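Local coordinates for HpcH/HpaI aldolase/citrate lyase family protein (Burkholderia cenocepacia, PDB 4MF4) that adopts a TIM-barrel fold of eight parallel strands ringed by helices and belongs to the HpcH/HpaI aldolase/citrate lyase family, at residues E175-T180 with D184-G189; L197-D202 with P206-A211; A213-A218 with V224-F229. All coordinates share one frame; numbering follows the deposited sequence.

The three contacts follow one another along the chain on one flank of a TIM barrel. Contacts 1 and 3 both pack a helix against the barrel wall, and their centres are 7 Å apart. Their strands, 185-188 and 225-230, are neighbours: probable hydrogen bonds run from Gly227 N to Leu186 O (2.7 Å) and from Val188 N to Gly227 O (2.8 Å). Val188 CG2 also packs on Val215 CG1 at 3.5 Å. Contact 2 lies farther out, its centre 15 Å from that of contact 3 and 19 Å from that of contact 1. It shares helix 206-222 with contact 3, involving the first turns of that helix, while contact 3 uses its middle.

Contact 1 of 3, residues E175-T180 with D184-G189; sequences ERIAAT and DCLFVG
Leu186, on barrel strand 185-188, forks its two methyl groups against the last turn of helix 174-178, one branch for Ala178 and the other for Ile177. The setting is the helix-on-strand layer of a TIM barrel, where an outer helix packs against the wall strand that follows it in sequence. CD1 of Leu186 meets CB of Ala178 at 4.0 Å, while CD2 turns to CG2 of Ile177, also at 4.0 Å. The fork is set by the torsions of the leucine: CG stands beside the backbone N and anti to the carbonyl carbon (chi1 -56°), and CD1 then continues the chain in extended form, leaving CD2 to branch off toward the isoleucine. Ile177 offers the short arm of its own side chain. With CG1 turned to the backbone N side, CG2 lies opposite that nitrogen and faces the strand, whereas the far end of the long arm stays well back, CD1 being 6.3 Å from Leu186 CD2. The two side chains run at a slant to each other, so that methyl meets methyl and the chains do not lie alongside. All three residues are buried and the contact is wholly apolar. Val163 of the adjacent strand 160-165 touches both Ile177 and Leu186, and helix 112-121 closes over Ile177 through Ala115. Glu175, whose CB points away from the strand, forms a salt bridge through OE2 with Arg214 NE, tying this helix to helix 206-222. Near the N-terminal end of the strand, Asp184 is held by a salt bridge to Arg21 and a hydrogen bond from Val161 N. Besides its methyl partner, Leu186 CD2 also rests on the helix backbone, 4.1 Å from Ala178 CA.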
ATOM      1  N   GLU A 175       3.267 -33.402  28.248  1.00 19.83           N
ATOM      2  CA  GLU A 175       4.456 -33.551  29.070  1.00 20.66           C
ATOM      3  C   GLU A 175       5.693 -33.744  28.154  1.00 20.78           C
ATOM      4  O   GLU A 175       6.732 -33.165  28.391  1.00 21.18           O
ATOM      5  CB  GLU A 175       4.287 -34.685  30.107  1.00 22.06           C
ATOM      6  CG  GLU A 175       3.123 -34.425  31.099  1.00 23.23           C
ATOM      7  CD  GLU A 175       1.729 -34.824  30.587  1.00 24.95           C
ATOM      8  OE1 GLU A 175       1.607 -35.439  29.485  1.00 26.69           O
ATOM      9  OE2 GLU A 175       0.711 -34.531  31.288  1.00 25.67           O
ATOM     10  N   ARG A 176       5.566 -34.520  27.099  1.00 21.41           N
ATOM     11  CA  ARG A 176       6.701 -34.726  26.165  1.00 21.83           C
ATOM     12  C   ARG A 176       6.968 -33.469  25.300  1.00 19.79           C
ATOM     13  O   ARG A 176       8.113 -33.215  24.890  1.00 18.29           O
ATOM     14  CB  ARG A 176       6.424 -35.932  25.264  1.00 24.53           C
ATOM     15  CG  ARG A 176       6.346 -37.283  25.994  1.00 28.84           C
ATOM     16  CD  ARG A 176       5.574 -38.307  25.156  1.00 33.66           C
ATOM     17  NE  ARG A 176       6.423 -38.918  24.122  1.00 38.90           N
ATOM     18  CZ  ARG A 176       6.046 -39.261  22.878  1.00 41.35           C
ATOM     19  NH1 ARG A 176       4.820 -39.035  22.422  1.00 42.42           N
ATOM     20  NH2 ARG A 176       6.930 -39.810  22.064  1.00 42.61           N
ATOM     21  N   ILE A 177       5.905 -32.719  24.966  1.00 17.83           N
ATOM     22  CA  ILE A 177       6.082 -31.407  24.324  1.00 16.90           C
ATOM     23  C   ILE A 177       6.869 -30.462  25.238  1.00 17.36           C
ATOM     24  O   ILE A 177       7.832 -29.834  24.817  1.00 17.58           O
ATOM     25  CB  ILE A 177       4.743 -30.786  23.923  1.00 16.45           C
ATOM     26  CG1 ILE A 177       4.126 -31.627  22.800  1.00 16.18           C
ATOM     27  CG2 ILE A 177       4.934 -29.335  23.463  1.00 16.25           C
ATOM     28  CD1 ILE A 177       2.683 -31.323  22.520  1.00 16.40           C
ATOM     29  N   ALA A 178       6.482 -30.396  26.503  1.00 17.50           N
ATOM     30  CA  ALA A 178       7.186 -29.560  27.477  1.00 17.93           C
ATOM     31  C   ALA A 178       8.669 -29.909  27.638  1.00 18.74           C
ATOM     32  O   ALA A 178       9.487 -29.017  27.856  1.00 18.67           O
ATOM     33  CB  ALA A 178       6.501 -29.656  28.807  1.00 18.57           C
ATOM     34  N   ALA A 179       8.998 -31.190  27.534  1.00 19.16           N
ATOM     35  CA  ALA A 179      10.387 -31.655  27.684  1.00 19.30           C
ATOM     36  C   ALA A 179      11.200 -31.493  26.406  1.00 18.93           C
ATOM     37  O   ALA A 179      12.400 -31.766  26.405  1.00 19.14           O
ATOM     38  CB  ALA A 179      10.412 -33.104  28.110  1.00 20.08           C
ATOM     39  N   THR A 180      10.582 -31.025  25.319  1.00 18.36           N
ATOM     40  CA  THR A 180      11.326 -30.775  24.067  1.00 18.60           C
ATOM     41  C   THR A 180      12.301 -29.603  24.234  1.00 18.96           C
ATOM     42  O   THR A 180      11.880 -28.452  24.516  1.00 18.01           O
ATOM     43  CB  THR A 180      10.369 -30.474  22.894  1.00 18.52           C
ATOM     44  OG1 THR A 180       9.531 -31.607  22.661  1.00 19.02           O
ATOM     45  CG2 THR A 180      11.106 -30.148  21.617  1.00 19.04           C
ATOM     46  N   ASP A 184      10.167 -22.773  24.999  1.00 16.01           N
ATOM     47  CA  ASP A 184      10.323 -21.820  26.123  1.00 16.16           C
ATOM     48  C   ASP A 184       8.974 -21.527  26.800  1.00 15.73           C
ATOM     49  O   ASP A 184       8.944 -20.979  27.894  1.00 16.03           O
ATOM     50  CB  ASP A 184      10.949 -20.504  25.661  1.00 16.80           C
ATOM     51  CG  ASP A 184      12.295 -20.698  24.948  1.00 18.29           C
ATOM     52  OD1 ASP A 184      13.213 -21.339  25.549  1.00 19.16           O
ATOM     53  OD2 ASP A 184      12.425 -20.257  23.779  1.00 16.02           O
ATOM     54  N   CYS A 185       7.852 -21.889  26.172  1.00 15.14           N
ATOM     55  CA  CYS A 185       6.565 -21.615  26.770  1.00 14.58           C
ATOM     56  C   CYS A 185       5.496 -22.491  26.161  1.00 14.45           C
ATOM     57  O   CYS A 185       5.502 -22.665  24.957  1.00 13.26           O
ATOM     58  CB  CYS A 185       6.190 -20.161  26.472  1.00 15.35           C
ATOM     59  SG  CYS A 185       4.645 -19.624  27.269  1.00 17.00           S
ATOM     60  N   LEU A 186       4.557 -22.984  26.964  1.00 14.56           N
ATOM     61  CA  LEU A 186       3.402 -23.702  26.445  1.00 15.55           C
ATOM     62  C   LEU A 186       2.263 -22.711  26.448  1.00 17.21           C
ATOM     63  O   LEU A 186       1.999 -22.115  27.489  1.00 18.37           O
ATOM     64  CB  LEU A 186       3.018 -24.887  27.332  1.00 16.17           C
ATOM     65  CG  LEU A 186       4.063 -25.937  27.625  1.00 15.89           C
ATOM     66  CD1 LEU A 186       3.597 -26.892  28.725  1.00 16.78           C
ATOM     67  CD2 LEU A 186       4.434 -26.667  26.354  1.00 16.43           C
ATOM     68  N   PHE A 187       1.554 -22.544  25.327  1.00 16.10           N
ATOM     69  CA  PHE A 187       0.471 -21.556  25.308  1.00 15.89           C
ATOM     70  C   PHE A 187      -0.896 -22.204  25.104  1.00 16.33           C
ATOM     71  O   PHE A 187      -1.096 -22.944  24.166  1.00 15.67           O
ATOM     72  CB  PHE A 187       0.774 -20.528  24.224  1.00 15.63           C
ATOM     73  CG  PHE A 187      -0.147 -19.335  24.228  1.00 14.74           C
ATOM     74  CD1 PHE A 187      -1.323 -19.374  23.531  1.00 15.01           C
ATOM     75  CD2 PHE A 187       0.206 -18.175  24.871  1.00 15.22           C
ATOM     76  CE1 PHE A 187      -2.141 -18.271  23.477  1.00 15.79           C
ATOM     77  CE2 PHE A 187      -0.610 -17.061  24.837  1.00 15.05           C
ATOM     78  CZ  PHE A 187      -1.770 -17.105  24.119  1.00 15.32           C
ATOM     79  N   VAL A 188      -1.818 -21.955  26.018  1.00 17.55           N
ATOM     80  CA  VAL A 188      -3.215 -22.417  25.879  1.00 19.76           C
ATOM     81  C   VAL A 188      -4.133 -21.373  25.228  1.00 19.82           C
ATOM     82  O   VAL A 188      -4.300 -20.253  25.747  1.00 20.11           O
ATOM     83  CB  VAL A 188      -3.796 -22.765  27.287  1.00 20.32           C
ATOM     84  CG1 VAL A 188      -5.214 -23.297  27.174  1.00 22.74           C
ATOM     85  CG2 VAL A 188      -2.933 -23.795  28.000  1.00 21.09           C
ATOM     86  N   GLY A 189      -4.721 -21.718  24.084  1.00 20.06           N
ATOM     87  CA  GLY A 189      -5.822 -20.930  23.527  1.00 21.47           C
ATOM     88  C   GLY A 189      -7.160 -21.580  23.910  1.00 20.60           C
ATOM     89  O   GLY A 189      -7.519 -22.586  23.337  1.00 22.14           O
TER

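Contact 2 of 3, residues L197-D202 with P206-A211; sequences LGHLGD and PDVETA
Leu197 reaches across to the first turns of helix 206-222 with a single methyl, CD1, which presses on Ala211 CB at 3.6 Å and lies 4.0 Å from Val208 CA. CG sits beside the backbone N (chi1 -55°) and CD1 prolongs the chain, carrying this methyl to the helix. Val208 answers with CG2, which touches both His199 CB (3.8 Å) and the carbonyl O of Asp202 (3.9 Å); the histidine and valine side chains slide past each other in opposite directions. Beyond the valine, the imidazole comes near Asp207, its CE1 4.1 Å from OD2, with ring and carboxylate planes steeply inclined at 79°. Further out, His205 stacks its ring on that of His199 and accepts a hydrogen bond at ND1 from Asp207 N, linking the loop to the helix start. Within the first turn, Pro206 O takes bonds from both N and OG1 of Thr210, which approach from opposite faces of its plane. The loop is shaped by Gly198, whose positive phi is easily adopted without a side chain, and by a type II turn from His199 to Asp202, while Leu200 packs on Pro125 of a second subunit. Such a loop between two consecutive helices, the first ended by a Schellman motif at Gly198, here belongs to the connection between two neighbouring TIM-barrel strands.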
ATOM      1  N   LEU A 197     -11.931 -30.309  21.581  1.00 24.23           N
ATOM      2  CA  LEU A 197     -12.405 -31.320  22.491  1.00 24.79           C
ATOM      3  C   LEU A 197     -13.913 -31.543  22.341  1.00 26.51           C
ATOM      4  O   LEU A 197     -14.486 -32.305  23.115  1.00 27.58           O
ATOM      5  CB  LEU A 197     -12.078 -30.962  23.950  1.00 26.48           C
ATOM      6  CG  LEU A 197     -10.607 -30.680  24.272  1.00 27.70           C
ATOM      7  CD1 LEU A 197     -10.432 -30.086  25.660  1.00 27.68           C
ATOM      8  CD2 LEU A 197      -9.771 -31.947  24.170  1.00 29.58           C
ATOM      9  N   GLY A 198     -14.562 -30.874  21.384  1.00 25.72           N
ATOM     10  CA  GLY A 198     -15.964 -31.122  21.093  1.00 25.70           C
ATOM     11  C   GLY A 198     -16.892 -30.166  21.801  1.00 26.81           C
ATOM     12  O   GLY A 198     -18.073 -30.437  21.932  1.00 26.71           O
ATOM     13  N   HIS A 199     -16.360 -29.020  22.224  1.00 26.58           N
ATOM     14  CA  HIS A 199     -17.057 -28.073  23.091  1.00 26.81           C
ATOM     15  C   HIS A 199     -16.947 -26.653  22.565  1.00 25.35           C
ATOM     16  O   HIS A 199     -16.696 -25.715  23.295  1.00 23.86           O
ATOM     17  CB  HIS A 199     -16.487 -28.188  24.519  1.00 28.12           C
ATOM     18  CG  HIS A 199     -16.885 -29.459  25.177  1.00 30.01           C
ATOM     19  ND1 HIS A 199     -16.045 -30.547  25.272  1.00 32.30           N
ATOM     20  CD2 HIS A 199     -18.083 -29.861  25.657  1.00 30.51           C
ATOM     21  CE1 HIS A 199     -16.689 -31.544  25.847  1.00 32.47           C
ATOM     22  NE2 HIS A 199     -17.928 -31.155  26.079  1.00 32.06           N
ATOM     23  N   LEU A 200     -17.123 -26.520  21.263  1.00 23.84           N
ATOM     24  CA  LEU A 200     -17.116 -25.238  20.607  1.00 24.14           C
ATOM     25  C   LEU A 200     -17.971 -24.196  21.334  1.00 24.52           C
ATOM     26  O   LEU A 200     -19.142 -24.448  21.618  1.00 22.36           O
ATOM     27  CB  LEU A 200     -17.647 -25.422  19.193  1.00 25.19           C
ATOM     28  CG  LEU A 200     -17.798 -24.214  18.291  1.00 25.80           C
ATOM     29  CD1 LEU A 200     -16.455 -23.740  17.767  1.00 26.52           C
ATOM     30  CD2 LEU A 200     -18.720 -24.588  17.137  1.00 28.35           C
ATOM     31  N   GLY A 201     -17.372 -23.033  21.626  1.00 22.65           N
ATOM     32  CA  GLY A 201     -18.058 -21.930  22.310  1.00 23.33           C
ATOM     33  C   GLY A 201     -18.242 -22.079  23.807  1.00 24.86           C
ATOM     34  O   GLY A 201     -18.905 -21.249  24.442  1.00 25.45           O
ATOM     35  N   ASP A 202     -17.688 -23.138  24.379  1.00 23.45           N
ATOM     36  CA  ASP A 202     -17.914 -23.458  25.784  1.00 24.11           C
ATOM     37  C   ASP A 202     -16.596 -23.716  26.527  1.00 22.88           C
ATOM     38  O   ASP A 202     -16.316 -24.849  26.908  1.00 22.09           O
ATOM     39  CB  ASP A 202     -18.838 -24.696  25.860  1.00 27.17           C
ATOM     40  CG  ASP A 202     -19.338 -24.998  27.287  1.00 27.93           C
ATOM     41  OD1 ASP A 202     -19.172 -24.159  28.204  1.00 29.32           O
ATOM     42  OD2 ASP A 202     -19.832 -26.124  27.477  1.00 29.34           O
ATOM     43  N   PRO A 206     -16.374 -28.664  31.921  1.00 29.96           N
ATOM     44  CA  PRO A 206     -15.395 -29.298  32.825  1.00 30.60           C
ATOM     45  C   PRO A 206     -14.256 -30.082  32.146  1.00 28.88           C
ATOM     46  O   PRO A 206     -13.149 -30.185  32.677  1.00 26.26           O
ATOM     47  CB  PRO A 206     -16.258 -30.228  33.695  1.00 31.37           C
ATOM     48  CG  PRO A 206     -17.684 -29.963  33.341  1.00 31.87           C
ATOM     49  CD  PRO A 206     -17.750 -28.776  32.441  1.00 32.92           C
ATOM     50  N   ASP A 207     -14.544 -30.681  31.003  1.00 28.11           N
ATOM     51  CA  ASP A 207     -13.546 -31.428  30.295  1.00 27.81           C
ATOM     52  C   ASP A 207     -12.522 -30.486  29.698  1.00 24.90           C
ATOM     53  O   ASP A 207     -11.356 -30.822  29.645  1.00 23.75           O
ATOM     54  CB  ASP A 207     -14.185 -32.270  29.211  1.00 31.42           C
ATOM     55  CG  ASP A 207     -14.996 -33.409  29.779  1.00 32.75           C
ATOM     56  OD1 ASP A 207     -14.871 -33.704  30.991  1.00 35.35           O
ATOM     57  OD2 ASP A 207     -15.730 -34.018  29.003  1.00 36.92           O
ATOM     58  N   VAL A 208     -12.965 -29.307  29.276  1.00 24.25           N
ATOM     59  CA  VAL A 208     -12.040 -28.281  28.792  1.00 22.76           C
ATOM     60  C   VAL A 208     -11.202 -27.735  29.947  1.00 22.40           C
ATOM     61  O   VAL A 208      -9.971 -27.555  29.794  1.00 20.53           O
ATOM     62  CB  VAL A 208     -12.746 -27.117  28.093  1.00 22.28           C
ATOM     63  CG1 VAL A 208     -11.719 -26.074  27.660  1.00 21.87           C
ATOM     64  CG2 VAL A 208     -13.539 -27.599  26.894  1.00 22.11           C
ATOM     65  N   GLU A 209     -11.831 -27.507  31.100  1.00 23.10           N
ATOM     66  CA  GLU A 209     -11.077 -27.030  32.301  1.00 23.58           C
ATOM     67  C   GLU A 209     -10.065 -28.075  32.743  1.00 23.00           C
ATOM     68  O   GLU A 209      -8.952 -27.725  33.102  1.00 22.24           O
ATOM     69  CB  GLU A 209     -12.009 -26.565  33.452  1.00 25.43           C
ATOM     70  CG  GLU A 209     -12.758 -25.288  33.049  1.00 27.89           C
ATOM     71  CD  GLU A 209     -13.512 -24.568  34.164  1.00 30.50           C
ATOM     72  OE1 GLU A 209     -13.958 -25.203  35.143  1.00 33.46           O
ATOM     73  OE2 GLU A 209     -13.714 -23.346  34.027  1.00 33.57           O
ATOM     74  N   THR A 210     -10.420 -29.365  32.643  1.00 21.82           N
ATOM     75  CA  THR A 210      -9.508 -30.457  32.941  1.00 21.47           C
ATOM     76  C   THR A 210      -8.299 -30.508  32.003  1.00 20.52           C
ATOM     77  O   THR A 210      -7.161 -30.710  32.456  1.00 18.72           O
ATOM     78  CB  THR A 210     -10.230 -31.823  32.903  1.00 22.34           C
ATOM     79  OG1 THR A 210     -11.263 -31.848  33.886  1.00 24.37           O
ATOM     80  CG2 THR A 210      -9.279 -32.958  33.174  1.00 24.17           C
ATOM     81  N   ALA A 211      -8.544 -30.297  30.706  1.00 19.19           N
ATOM     82  CA  ALA A 211      -7.468 -30.264  29.776  1.00 16.73           C
ATOM     83  C   ALA A 211      -6.528 -29.088  30.074  1.00 16.73           C
ATOM     84  O   ALA A 211      -5.299 -29.268  30.091  1.00 16.71           O
ATOM     85  CB  ALA A 211      -7.983 -30.203  28.357  1.00 15.93           C
TER

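Contact 3 of 3, residues A213-A218 with V224-F229; sequences ARVLAA and VAVGIF
Val226 presents its branched side chain to the inner face of helix 206-222, where Leu216 and Val215 receive it. It buries far more surface in the contact than either helix residue. Its CG2 methyl packs onto the backbone of the helix, 3.9 Å from Leu216 O and 4.0 Å from Leu216 CA, and lies a little farther from the carbonyl O of Val215. CG1, opposite the backbone N of Val226 (chi1 -173°), takes the other side of the fork and looks toward Val215, whose own CG1 is 4.4 Å away, a looser approach. Leu216 gives the second surface. Its CB does not head straight for the strand, yet the tip of the side chain swings in: CG is anti to the backbone N (chi1 174°), and a bend at the next bond (chi2 62°) brings CD1 to 4.0 Å from Val226 CB. The leucine and valine side chains cross at about a right angle, so the leucine methyl meets the valine at its branch point. The arrangement is part of the right-handed beta-alpha-beta crossover of a TIM barrel, in which helix 206-222, after the short helix 190-196, leads from strand 185-188 back to strand 225-230 and lies on the outside of both. Val226 is the residue of this segment that meets helix 206-222, while Gly227, next to it, has no side chain to turn the other way. Tyr244 touches Leu216 and Val226 together, and Ala242 also packs on Leu216, so the leucine links its own helix to helix 233-242 as well as to the strand. Strand 225-230 is paired on its far side with strand 246-251, Val226 forming backbone bonds with Arg245 and Leu246. Farther along the strand, Phe229 meets the ring of Trp31 edge-to-face and packs on Met139 of a second subunit.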
ATOM      1  N   ALA A 213      -5.984 -27.460  32.880  1.00 18.28           N
ATOM      2  CA  ALA A 213      -5.287 -27.749  34.132  1.00 18.31           C
ATOM      3  C   ALA A 213      -4.101 -28.676  33.858  1.00 18.50           C
ATOM      4  O   ALA A 213      -3.007 -28.448  34.389  1.00 18.07           O
ATOM      5  CB  ALA A 213      -6.264 -28.362  35.161  1.00 18.86           C
ATOM      6  N   ARG A 214      -4.296 -29.698  33.006  1.00 18.98           N
ATOM      7  CA  ARG A 214      -3.203 -30.591  32.642  1.00 20.26           C
ATOM      8  C   ARG A 214      -2.037 -29.878  31.991  1.00 18.26           C
ATOM      9  O   ARG A 214      -0.881 -30.153  32.309  1.00 18.23           O
ATOM     10  CB  ARG A 214      -3.663 -31.771  31.756  1.00 22.20           C
ATOM     11  CG  ARG A 214      -2.549 -32.780  31.513  1.00 23.82           C
ATOM     12  CD  ARG A 214      -3.035 -34.015  30.776  1.00 27.88           C
ATOM     13  NE  ARG A 214      -1.932 -34.801  30.211  1.00 29.86           N
ATOM     14  CZ  ARG A 214      -2.101 -35.891  29.473  1.00 31.88           C
ATOM     15  NH1 ARG A 214      -3.318 -36.343  29.189  1.00 33.21           N
ATOM     16  NH2 ARG A 214      -1.050 -36.542  29.029  1.00 35.60           N
ATOM     17  N   VAL A 215      -2.327 -28.948  31.087  1.00 17.20           N
ATOM     18  CA  VAL A 215      -1.271 -28.248  30.373  1.00 16.49           C
ATOM     19  C   VAL A 215      -0.469 -27.373  31.350  1.00 15.90           C
ATOM     20  O   VAL A 215       0.771 -27.364  31.367  1.00 15.29           O
ATOM     21  CB  VAL A 215      -1.884 -27.365  29.231  1.00 16.65           C
ATOM     22  CG1 VAL A 215      -0.814 -26.508  28.601  1.00 16.95           C
ATOM     23  CG2 VAL A 215      -2.532 -28.235  28.166  1.00 17.46           C
ATOM     24  N   LEU A 216      -1.185 -26.599  32.153  1.00 16.08           N
ATOM     25  CA  LEU A 216      -0.532 -25.791  33.209  1.00 15.68           C
ATOM     26  C   LEU A 216       0.359 -26.633  34.137  1.00 16.43           C
ATOM     27  O   LEU A 216       1.495 -26.240  34.472  1.00 16.98           O
ATOM     28  CB  LEU A 216      -1.604 -25.052  34.022  1.00 16.23           C
ATOM     29  CG  LEU A 216      -1.151 -24.254  35.258  1.00 15.87           C
ATOM     30  CD1 LEU A 216      -0.212 -23.146  34.793  1.00 17.04           C
ATOM     31  CD2 LEU A 216      -2.332 -23.659  36.009  1.00 16.49           C
ATOM     32  N   ALA A 217      -0.163 -27.782  34.572  1.00 16.34           N
ATOM     33  CA  ALA A 217       0.558 -28.656  35.502  1.00 16.73           C
ATOM     34  C   ALA A 217       1.769 -29.225  34.831  1.00 16.79           C
ATOM     35  O   ALA A 217       2.845 -29.346  35.436  1.00 16.20           O
ATOM     36  CB  ALA A 217      -0.350 -29.769  36.002  1.00 16.44           C
ATOM     37  N   ALA A 218       1.620 -29.574  33.557  1.00 16.83           N
ATOM     38  CA  ALA A 218       2.797 -30.060  32.806  1.00 17.67           C
ATOM     39  C   ALA A 218       3.925 -29.039  32.779  1.00 18.50           C
ATOM     40  O   ALA A 218       5.102 -29.362  32.946  1.00 18.41           O
ATOM     41  CB  ALA A 218       2.412 -30.475  31.403  1.00 17.67           C
ATOM     42  N   VAL A 224       8.713 -25.058  32.694  1.00 18.13           N
ATOM     43  CA  VAL A 224       8.474 -24.323  31.471  1.00 16.95           C
ATOM     44  C   VAL A 224       7.269 -23.409  31.719  1.00 17.02           C
ATOM     45  O   VAL A 224       6.206 -23.842  32.220  1.00 16.11           O
ATOM     46  CB  VAL A 224       8.165 -25.317  30.330  1.00 17.44           C
ATOM     47  CG1 VAL A 224       7.856 -24.562  29.032  1.00 17.54           C
ATOM     48  CG2 VAL A 224       9.321 -26.316  30.155  1.00 17.29           C
ATOM     49  N   ALA A 225       7.453 -22.131  31.419  1.00 16.69           N
ATOM     50  CA  ALA A 225       6.380 -21.166  31.444  1.00 17.29           C
ATOM     51  C   ALA A 225       5.136 -21.619  30.716  1.00 17.11           C
ATOM     52  O   ALA A 225       5.227 -22.193  29.641  1.00 15.87           O
ATOM     53  CB  ALA A 225       6.836 -19.859  30.828  1.00 18.08           C
ATOM     54  N   VAL A 226       3.968 -21.342  31.320  1.00 16.29           N
ATOM     55  CA  VAL A 226       2.715 -21.512  30.608  1.00 16.24           C
ATOM     56  C   VAL A 226       2.012 -20.182  30.345  1.00 15.80           C
ATOM     57  O   VAL A 226       2.010 -19.311  31.191  1.00 16.54           O
ATOM     58  CB  VAL A 226       1.799 -22.455  31.365  1.00 16.14           C
ATOM     59  CG1 VAL A 226       0.555 -22.769  30.544  1.00 16.13           C
ATOM     60  CG2 VAL A 226       2.591 -23.737  31.668  1.00 16.77           C
ATOM     61  N   GLY A 227       1.438 -20.060  29.158  1.00 15.94           N
ATOM     62  CA  GLY A 227       0.718 -18.853  28.755  1.00 16.64           C
ATOM     63  C   GLY A 227      -0.715 -19.188  28.377  1.00 14.88           C
ATOM     64  O   GLY A 227      -1.046 -20.353  28.180  1.00 14.41           O
ATOM     65  N   ILE A 228      -1.530 -18.155  28.196  1.00 14.18           N
ATOM     66  CA  ILE A 228      -2.950 -18.314  27.977  1.00 13.76           C
ATOM     67  C   ILE A 228      -3.521 -17.020  27.426  1.00 14.17           C
ATOM     68  O   ILE A 228      -3.016 -15.906  27.721  1.00 13.96           O
ATOM     69  CB  ILE A 228      -3.657 -18.726  29.310  1.00 14.95           C
ATOM     70  CG1 ILE A 228      -5.110 -19.163  29.057  1.00 15.44           C
ATOM     71  CG2 ILE A 228      -3.533 -17.628  30.320  1.00 14.69           C
ATOM     72  CD1 ILE A 228      -5.736 -19.950  30.184  1.00 16.29           C
ATOM     73  N   PHE A 229      -4.549 -17.167  26.593  1.00 14.66           N
ATOM     74  CA  PHE A 229      -5.304 -16.038  26.079  1.00 15.27           C
ATOM     75  C   PHE A 229      -6.489 -15.873  27.006  1.00 16.07           C
ATOM     76  O   PHE A 229      -7.330 -16.781  27.084  1.00 15.71           O
ATOM     77  CB  PHE A 229      -5.803 -16.296  24.630  1.00 15.75           C
ATOM     78  CG  PHE A 229      -6.485 -15.101  24.012  1.00 16.94           C
ATOM     79  CD1 PHE A 229      -7.847 -14.898  24.194  1.00 18.51           C
ATOM     80  CD2 PHE A 229      -5.762 -14.137  23.356  1.00 17.11           C
ATOM     81  CE1 PHE A 229      -8.486 -13.779  23.670  1.00 17.92           C
ATOM     82  CE2 PHE A 229      -6.386 -13.008  22.831  1.00 17.15           C
ATOM     83  CZ  PHE A 229      -7.755 -12.842  22.995  1.00 18.68           C
TER